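Local coordinates for multiheme cytochrome cf (Carboxydothermus ferrireducens DSM 11255, PDB 6QVM), which probably acts as an extracellular Fe(III) reductase, inserted in the S-layer and passing electrons through its eleven hemes c to insoluble substrates, at residues Q308-L311 against V312-K316; D571-T574 against I575-D578. All coordinates share one frame; numbering follows the deposited sequence.

Contact 1 (Q308-L311 against V312-K316); sequences QNWL and VSCAK. With HEC (heme c), chain H.
The methyl of Ala315 sits over one face of the Trp310 indole, CB 3.6 Å from the centroid of the six-membered ring and 16° off its normal, a CH-pi contact. The indole's CG lies nearly opposite the backbone N (chi1 163°), which sends the ring alongside the following turn; there its CD1 meets Cys314 CB obliquely, at 3.5 Å. Leu311 comes to the same methyl with one branch, its CD1 4.0 Å from Ala315 CB. Trp310 O is gripped from opposite faces of its carbonyl plane, by Cys314 N at 2.7 Å and Ala315 N at 2.8 Å. The helical turn 310-313 leads straight into the CXXCH heme-binding motif, whose first cysteine, Cys314, is bonded through SG to CAB of heme c (1.9 Å) and whose last residue is His318; the His318 ring also meets that of Trp310. Asn309 is the N-cap: its OD1 accepts from Val312 N at 3.1 Å, the donor standing 57° above the carboxamide plane. Val312 crosses this amide at about a right angle, bringing CG2 to 3.7 Å from Asn309 CG, while Tyr333 and Tyr340 pack on the same valine and an N-acetylgalactosamine of a glycan touches it. Near the cap a water accepts from Asn309 N and shares a hydrogen bond with Ser313 OG, tying the start of the turn to its last residue.

Contact 2 (D571-T574 against I575-D578); sequences DNLT and IKND. With NGA (2-acetamido-2-deoxy-beta-D-galactopyranose), chain D.
The carboxamide of Asn572 has Ile575 over one face: CG1 of the isoleucine lies 3.4 Å from Asn572 CG, and Ile575 N stands on the same side, giving its hydrogen to OD1 at 3.2 Å from 59° above the plane. Thr574 N adds a weak bond to that oxygen. At the amide's other end ND2 is hydrogen-bonded to Asp399 OD2 and Tyr560 OH, so both ends of the group hold it against turning. With CG turned away from its own backbone N (chi1 -165°), the amide folds back over the first turn. Were an alanine to stand here, Ile575 N would probably lose its capping acceptor and Asp399, a calcium ligand, its second-shell donor. Asn572 O, meanwhile, accepts in its carbonyl plane from Lys576 N at 3.0 Å. Leu573 and Lys576 run side by side in the same direction, Leu573 CD2 4.0 Å from Lys576 CD, and the other branch, Leu573 CD1, reaches O6 of the N-acetylgalactosamine at 3.1 Å. Thr574 OG1 is hydrogen-bonded to Glu400 N. Such an asparagine N-cap, closing strand 567-572 and opening the one-turn helix 573-576, is here also hydrogen-bonded through its amide to the calcium ligand Asp399.

How the contacts relate
Contact 1 comes first along the chain and contact 2 more than 250 residues later, yet their centres are 23 Å apart and their nearest atoms about 11 Å, without touching. They share no helix or sheet. Helix 310-313 follows strand 300-303, an outermost strand of the five-stranded antiparallel sheet, whereas helix 573-576 continues directly from strand 567-572, an inner strand of the four-stranded one. Each is a single turn capped by an asparagine, and each has a glycan at its surface. Their settings differ: 308-316 carries a heme-attaching cysteine, while 571-578 lies beside a calcium site whose ligands come from elsewhere (Glu384, Gly395, Asn398, Asp399), Asn572 reaching one of them as a second-shell donor.

Contact 1 (Q308-L311 against V312-K316)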
ATOM      1  N   GLN A 308     -11.645  26.956  -1.382  1.00 44.93           N
ATOM      2  CA  GLN A 308     -11.722  26.342  -0.065  1.00 41.77           C
ATOM      3  C   GLN A 308     -10.405  26.496   0.691  1.00 40.64           C
ATOM      4  O   GLN A 308      -9.349  26.779   0.119  1.00 36.44           O
ATOM      5  CB  GLN A 308     -12.078  24.854  -0.168  1.00 39.39           C
ATOM      6  CG  GLN A 308     -13.353  24.541  -0.936  1.00 34.34           C
ATOM      7  CD  GLN A 308     -13.115  24.368  -2.422  1.00 42.32           C
ATOM      8  OE1 GLN A 308     -12.274  25.045  -3.013  1.00 50.70           O
ATOM      9  NE2 GLN A 308     -13.859  23.455  -3.036  1.00 45.16           N
ATOM     10  N   ASN A 309     -10.490  26.321   2.009  1.00 39.25           N
ATOM     11  CA  ASN A 309      -9.307  26.157   2.845  1.00 39.54           C
ATOM     12  C   ASN A 309      -8.870  24.702   2.733  1.00 35.71           C
ATOM     13  O   ASN A 309      -9.588  23.794   3.167  1.00 32.37           O
ATOM     14  CB  ASN A 309      -9.603  26.553   4.290  1.00 35.03           C
ATOM     15  CG  ASN A 309      -8.360  26.538   5.174  1.00 46.89           C
ATOM     16  OD1 ASN A 309      -7.526  25.631   5.088  1.00 45.73           O
ATOM     17  ND2 ASN A 309      -8.238  27.542   6.035  1.00 44.11           N
ATOM     18  N   TRP A 310      -7.689  24.482   2.149  1.00 29.51           N
ATOM     19  CA  TRP A 310      -7.224  23.121   1.903  1.00 30.46           C
ATOM     20  C   TRP A 310      -6.976  22.386   3.209  1.00 30.67           C
ATOM     21  O   TRP A 310      -7.316  21.206   3.345  1.00 28.40           O
ATOM     22  CB  TRP A 310      -5.958  23.138   1.048  1.00 30.48           C
ATOM     23  CG  TRP A 310      -5.188  21.852   1.091  1.00 28.34           C
ATOM     24  CD1 TRP A 310      -5.425  20.727   0.352  1.00 27.66           C
ATOM     25  CD2 TRP A 310      -4.060  21.556   1.921  1.00 24.23           C
ATOM     26  NE1 TRP A 310      -4.514  19.751   0.669  1.00 27.20           N
ATOM     27  CE2 TRP A 310      -3.660  20.235   1.627  1.00 25.61           C
ATOM     28  CE3 TRP A 310      -3.342  22.283   2.878  1.00 20.79           C
ATOM     29  CZ2 TRP A 310      -2.580  19.625   2.259  1.00 20.04           C
ATOM     30  CZ3 TRP A 310      -2.268  21.674   3.504  1.00 24.48           C
ATOM     31  CH2 TRP A 310      -1.900  20.357   3.195  1.00 22.29           C
ATOM     32  N   LEU A 311      -6.393  23.073   4.191  1.00 25.46           N
ATOM     33  CA  LEU A 311      -6.067  22.422   5.456  1.00 33.20           C
ATOM     34  C   LEU A 311      -7.322  21.977   6.196  1.00 35.54           C
ATOM     35  O   LEU A 311      -7.352  20.892   6.788  1.00 36.89           O
ATOM     36  CB  LEU A 311      -5.234  23.366   6.318  1.00 32.61           C
ATOM     37  CG  LEU A 311      -4.578  22.808   7.580  1.00 35.78           C
ATOM     38  CD1 LEU A 311      -3.637  21.664   7.248  1.00 24.21           C
ATOM     39  CD2 LEU A 311      -3.833  23.917   8.313  1.00 29.37           C
ATOM     40  N   VAL A 312      -8.371  22.802   6.163  1.00 40.55           N
ATOM     41  CA  VAL A 312      -9.586  22.501   6.910  1.00 33.32           C
ATOM     42  C   VAL A 312     -10.450  21.499   6.145  1.00 34.08           C
ATOM     43  O   VAL A 312     -11.106  20.635   6.736  1.00 40.23           O
ATOM     44  CB  VAL A 312     -10.343  23.806   7.235  1.00 38.82           C
ATOM     45  CG1 VAL A 312     -11.721  23.499   7.805  1.00 32.79           C
ATOM     46  CG2 VAL A 312      -9.527  24.651   8.189  1.00 32.45           C
ATOM     47  N   SER A 313     -10.472  21.601   4.817  1.00 37.19           N
ATOM     48  CA  SER A 313     -11.443  20.873   4.008  1.00 35.43           C
ATOM     49  C   SER A 313     -10.867  19.708   3.205  1.00 35.37           C
ATOM     50  O   SER A 313     -11.642  18.868   2.722  1.00 44.71           O
ATOM     51  CB  SER A 313     -12.153  21.839   3.049  1.00 41.97           C
ATOM     52  OG  SER A 313     -12.879  22.823   3.778  1.00 42.85           O
ATOM     53  N   CYS A 314      -9.541  19.618   3.058  1.00 32.21           N
ATOM     54  CA  CYS A 314      -9.017  18.660   2.087  1.00 32.14           C
ATOM     55  C   CYS A 314      -7.855  17.848   2.617  1.00 29.43           C
ATOM     56  O   CYS A 314      -7.711  16.666   2.275  1.00 31.07           O
ATOM     57  CB  CYS A 314      -8.574  19.373   0.799  1.00 31.89           C
ATOM     58  SG  CYS A 314      -9.708  20.648   0.195  1.00 35.63           S
ATOM     59  N   ALA A 315      -7.033  18.468   3.458  1.00 28.69           N
ATOM     60  CA  ALA A 315      -5.750  17.879   3.830  1.00 28.92           C
ATOM     61  C   ALA A 315      -5.913  16.515   4.499  1.00 35.31           C
ATOM     62  O   ALA A 315      -5.043  15.644   4.363  1.00 37.64           O
ATOM     63  CB  ALA A 315      -4.996  18.839   4.743  1.00 23.98           C
ATOM     64  N   LYS A 316      -7.033  16.306   5.195  1.00 25.01           N
ATOM     65  CA  LYS A 316      -7.220  15.095   5.984  1.00 26.16           C
ATOM     66  C   LYS A 316      -7.134  13.827   5.143  1.00 28.38           C
ATOM     67  O   LYS A 316      -6.867  12.755   5.692  1.00 25.19           O
ATOM     68  CB  LYS A 316      -8.567  15.142   6.706  1.00 24.87           C
ATOM     69  CG  LYS A 316      -9.746  15.204   5.752  1.00 29.96           C
ATOM     70  CD  LYS A 316     -11.012  15.658   6.442  1.00 35.90           C
ATOM     71  CE  LYS A 316     -12.243  15.362   5.604  1.00 40.11           C
ATOM     72  NZ  LYS A 316     -13.480  15.789   6.309  1.00 38.08           N
TER
HETATM   73 FE   HEC H 704      -9.407  14.947  -3.128  1.00 36.73          FE
HETATM   74  CHA HEC H 704      -8.308  13.119  -5.860  1.00 26.51           C
HETATM   75  CHB HEC H 704      -8.570  17.844  -4.787  1.00 32.83           C
HETATM   76  CHC HEC H 704     -10.729  16.803  -0.540  1.00 28.07           C
HETATM   77  CHD HEC H 704      -9.842  12.095  -1.299  1.00 28.83           C
HETATM   78  NA  HEC H 704      -8.594  15.399  -4.976  1.00 34.55           N
HETATM   79  C1A HEC H 704      -8.183  14.489  -5.933  1.00 31.79           C
HETATM   80  C2A HEC H 704      -7.620  15.227  -7.045  1.00 40.93           C
HETATM   81  C3A HEC H 704      -7.691  16.532  -6.756  1.00 38.73           C
HETATM   82  C4A HEC H 704      -8.306  16.665  -5.449  1.00 35.62           C
HETATM   83  CMA HEC H 704      -7.195  17.682  -7.656  1.00 41.73           C
HETATM   84  CAA HEC H 704      -7.057  14.598  -8.339  1.00 52.33           C
HETATM   85  CBA HEC H 704      -8.242  14.366  -9.279  1.00 47.51           C
HETATM   86  CGA HEC H 704      -7.773  13.854 -10.618  1.00 73.00           C
HETATM   87  O1A HEC H 704      -7.093  12.792 -10.672  1.00 68.82           O
HETATM   88  O2A HEC H 704      -8.109  14.513 -11.637  1.00 99.19           O
HETATM   89  NB  HEC H 704      -9.584  16.946  -2.713  1.00 27.44           N
HETATM   90  C1B HEC H 704      -9.259  17.965  -3.593  1.00 32.03           C
HETATM   91  C2B HEC H 704      -9.759  19.203  -3.033  1.00 34.65           C
HETATM   92  C3B HEC H 704     -10.357  18.924  -1.854  1.00 35.20           C
HETATM   93  C4B HEC H 704     -10.254  17.494  -1.634  1.00 29.64           C
HETATM   94  CMB HEC H 704      -9.586  20.581  -3.707  1.00 41.24           C
HETATM   95  CAB HEC H 704     -11.036  19.910  -0.872  1.00 33.86           C
HETATM   96  CBB HEC H 704     -12.230  20.643  -1.527  1.00 29.81           C
HETATM   97  NC  HEC H 704     -10.120  14.529  -1.259  1.00 33.39           N
HETATM   98  C1C HEC H 704     -10.649  15.437  -0.360  1.00 27.03           C
HETATM   99  C2C HEC H 704     -11.134  14.706   0.796  1.00 29.22           C
HETATM  100  C3C HEC H 704     -10.892  13.398   0.588  1.00 28.84           C
HETATM  101  C4C HEC H 704     -10.248  13.271  -0.708  1.00 28.54           C
HETATM  102  CMC HEC H 704     -11.785  15.353   2.037  1.00 29.49           C
HETATM  103  CAC HEC H 704     -11.195  12.205   1.530  1.00 30.02           C
HETATM  104  CBC HEC H 704     -12.715  12.037   1.723  1.00 25.79           C
HETATM  105  ND  HEC H 704      -9.093  12.935  -3.515  1.00 28.05           N
HETATM  106  C1D HEC H 704      -9.408  11.935  -2.601  1.00 29.80           C
HETATM  107  C2D HEC H 704      -9.215  10.658  -3.237  1.00 24.26           C
HETATM  108  C3D HEC H 704      -8.734  10.968  -4.666  1.00 31.35           C
HETATM  109  C4D HEC H 704      -8.690  12.408  -4.743  1.00 28.87           C
HETATM  110  CMD HEC H 704      -9.447   9.298  -2.553  1.00 32.63           C
HETATM  111  CAD HEC H 704      -8.370   9.982  -5.800  1.00 36.04           C
HETATM  112  CBD HEC H 704      -9.544   9.041  -6.084  1.00 41.85           C
HETATM  113  CGD HEC H 704     -10.604   9.752  -6.882  1.00 46.17           C
HETATM  114  O1D HEC H 704     -10.294  10.829  -7.441  1.00 53.04           O
HETATM  115  O2D HEC H 704     -11.752   9.251  -6.966  1.00 52.95           O
HETATM  116  O   HOH W   1     -12.589  25.534   3.334  1.00 56.32           O
HETATM  117  O   HOH W   2      -8.719  18.437   6.354  1.00 27.26           O

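Contact 2 (D571-T574 against I575-D578)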
ATOM      1  N   ASP A 571     -29.138   5.867  -6.435  1.00 53.04           N
ATOM      2  CA  ASP A 571     -29.032   6.490  -5.126  1.00 55.92           C
ATOM      3  C   ASP A 571     -28.279   5.535  -4.210  1.00 54.73           C
ATOM      4  O   ASP A 571     -28.742   4.419  -3.945  1.00 52.49           O
ATOM      5  CB  ASP A 571     -30.406   6.840  -4.550  1.00 56.08           C
ATOM      6  CG  ASP A 571     -30.995   8.097  -5.171  1.00 66.01           C
ATOM      7  OD1 ASP A 571     -30.424   8.587  -6.169  1.00 78.09           O
ATOM      8  OD2 ASP A 571     -32.032   8.588  -4.668  1.00 79.76           O
ATOM      9  N   ASN A 572     -27.107   5.968  -3.755  1.00 38.20           N
ATOM     10  CA  ASN A 572     -26.250   5.167  -2.887  1.00 40.93           C
ATOM     11  C   ASN A 572     -26.741   5.357  -1.458  1.00 43.49           C
ATOM     12  O   ASN A 572     -26.455   6.370  -0.816  1.00 39.26           O
ATOM     13  CB  ASN A 572     -24.794   5.583  -3.056  1.00 38.15           C
ATOM     14  CG  ASN A 572     -23.826   4.578  -2.468  1.00 36.20           C
ATOM     15  OD1 ASN A 572     -24.094   3.977  -1.425  1.00 42.85           O
ATOM     16  ND2 ASN A 572     -22.697   4.387  -3.134  1.00 38.95           N
ATOM     17  N   LEU A 573     -27.487   4.375  -0.954  1.00 36.37           N
ATOM     18  CA  LEU A 573     -28.043   4.476   0.389  1.00 45.09           C
ATOM     19  C   LEU A 573     -26.988   4.303   1.473  1.00 42.19           C
ATOM     20  O   LEU A 573     -27.201   4.756   2.601  1.00 40.18           O
ATOM     21  CB  LEU A 573     -29.167   3.450   0.576  1.00 41.61           C
ATOM     22  CG  LEU A 573     -30.335   3.671  -0.387  1.00 47.48           C
ATOM     23  CD1 LEU A 573     -31.449   2.668  -0.174  1.00 50.59           C
ATOM     24  CD2 LEU A 573     -30.857   5.090  -0.256  1.00 43.34           C
ATOM     25  N   THR A 574     -25.861   3.663   1.159  1.00 46.48           N
ATOM     26  CA  THR A 574     -24.765   3.597   2.120  1.00 45.17           C
ATOM     27  C   THR A 574     -24.164   4.978   2.350  1.00 43.78           C
ATOM     28  O   THR A 574     -23.878   5.357   3.491  1.00 45.31           O
ATOM     29  CB  THR A 574     -23.691   2.623   1.639  1.00 41.98           C
ATOM     30  OG1 THR A 574     -24.289   1.367   1.288  1.00 44.53           O
ATOM     31  CG2 THR A 574     -22.653   2.402   2.727  1.00 36.32           C
ATOM     32  N   ILE A 575     -23.977   5.747   1.277  1.00 48.85           N
ATOM     33  CA  ILE A 575     -23.522   7.127   1.410  1.00 42.61           C
ATOM     34  C   ILE A 575     -24.574   7.954   2.134  1.00 39.18           C
ATOM     35  O   ILE A 575     -24.265   8.738   3.039  1.00 55.35           O
ATOM     36  CB  ILE A 575     -23.204   7.720   0.025  1.00 38.04           C
ATOM     37  CG1 ILE A 575     -22.151   6.880  -0.697  1.00 47.63           C
ATOM     38  CG2 ILE A 575     -22.748   9.170   0.150  1.00 27.88           C
ATOM     39  CD1 ILE A 575     -20.875   6.700   0.093  1.00 49.32           C
ATOM     40  N   LYS A 576     -25.841   7.779   1.746  1.00 47.32           N
ATOM     41  CA  LYS A 576     -26.904   8.664   2.209  1.00 49.62           C
ATOM     42  C   LYS A 576     -27.121   8.571   3.716  1.00 48.38           C
ATOM     43  O   LYS A 576     -27.475   9.570   4.353  1.00 40.13           O
ATOM     44  CB  LYS A 576     -28.202   8.346   1.467  1.00 52.40           C
ATOM     45  CG  LYS A 576     -29.338   9.304   1.757  1.00 61.80           C
ATOM     46  CD  LYS A 576     -30.625   8.848   1.082  1.00 63.07           C
ATOM     47  CE  LYS A 576     -31.773   9.791   1.404  1.00 59.82           C
ATOM     48  NZ  LYS A 576     -32.978   9.500   0.583  1.00 68.88           N
ATOM     49  N   ASN A 577     -26.905   7.396   4.308  1.00 43.17           N
ATOM     50  CA  ASN A 577     -27.228   7.157   5.710  1.00 52.68           C
ATOM     51  C   ASN A 577     -25.983   7.052   6.589  1.00 60.80           C
ATOM     52  O   ASN A 577     -25.982   6.319   7.580  1.00 54.48           O
ATOM     53  CB  ASN A 577     -28.079   5.896   5.848  1.00 45.26           C
ATOM     54  CG  ASN A 577     -29.354   5.961   5.032  1.00 50.95           C
ATOM     55  OD1 ASN A 577     -29.697   5.013   4.329  1.00 53.89           O
ATOM     56  ND2 ASN A 577     -30.053   7.090   5.104  1.00 47.25           N
ATOM     57  N   ASP A 578     -24.920   7.785   6.248  1.00 56.93           N
ATOM     58  CA  ASP A 578     -23.654   7.729   6.980  1.00 50.47           C
ATOM     59  C   ASP A 578     -23.233   9.154   7.327  1.00 50.74           C
ATOM     60  O   ASP A 578     -22.696   9.872   6.477  1.00 49.13           O
ATOM     61  CB  ASP A 578     -22.577   7.010   6.166  1.00 43.92           C
ATOM     62  CG  ASP A 578     -21.308   6.757   6.968  1.00 56.39           C
ATOM     63  OD1 ASP A 578     -21.192   7.263   8.107  1.00 57.23           O
ATOM     64  OD2 ASP A 578     -20.421   6.046   6.454  1.00 55.08           O
TER
HETATM   65  C1  NGA D   2     -31.854  -0.962   5.757  1.00 73.81           C
HETATM   66  C2  NGA D   2     -33.147  -0.942   6.613  1.00 73.49           C
HETATM   67  C3  NGA D   2     -34.159  -1.138   5.482  1.00 76.15           C
HETATM   68  C4  NGA D   2     -34.081   0.030   4.526  1.00 77.73           C
HETATM   69  C5  NGA D   2     -32.672   0.238   4.016  1.00 84.62           C
HETATM   70  C6  NGA D   2     -32.601   1.485   3.148  1.00 98.57           C
HETATM   71  C7  NGA D   2     -33.234  -1.737   9.001  1.00 78.67           C
HETATM   72  C8  NGA D   2     -32.832  -2.886   9.897  1.00 49.88           C
HETATM   73  N2  NGA D   2     -33.103  -1.947   7.670  1.00 72.67           N
HETATM   74  O3  NGA D   2     -35.524  -1.069   5.695  1.00 98.24           O
HETATM   75  O4  NGA D   2     -34.510   1.180   5.219  1.00 58.39           O
HETATM   76  O5  NGA D   2     -31.806   0.322   5.135  1.00 68.15           O
HETATM   77  O6  NGA D   2     -31.291   1.508   2.646  1.00117.52           O
HETATM   78  O7  NGA D   2     -33.660  -0.701   9.530  1.00 62.98           O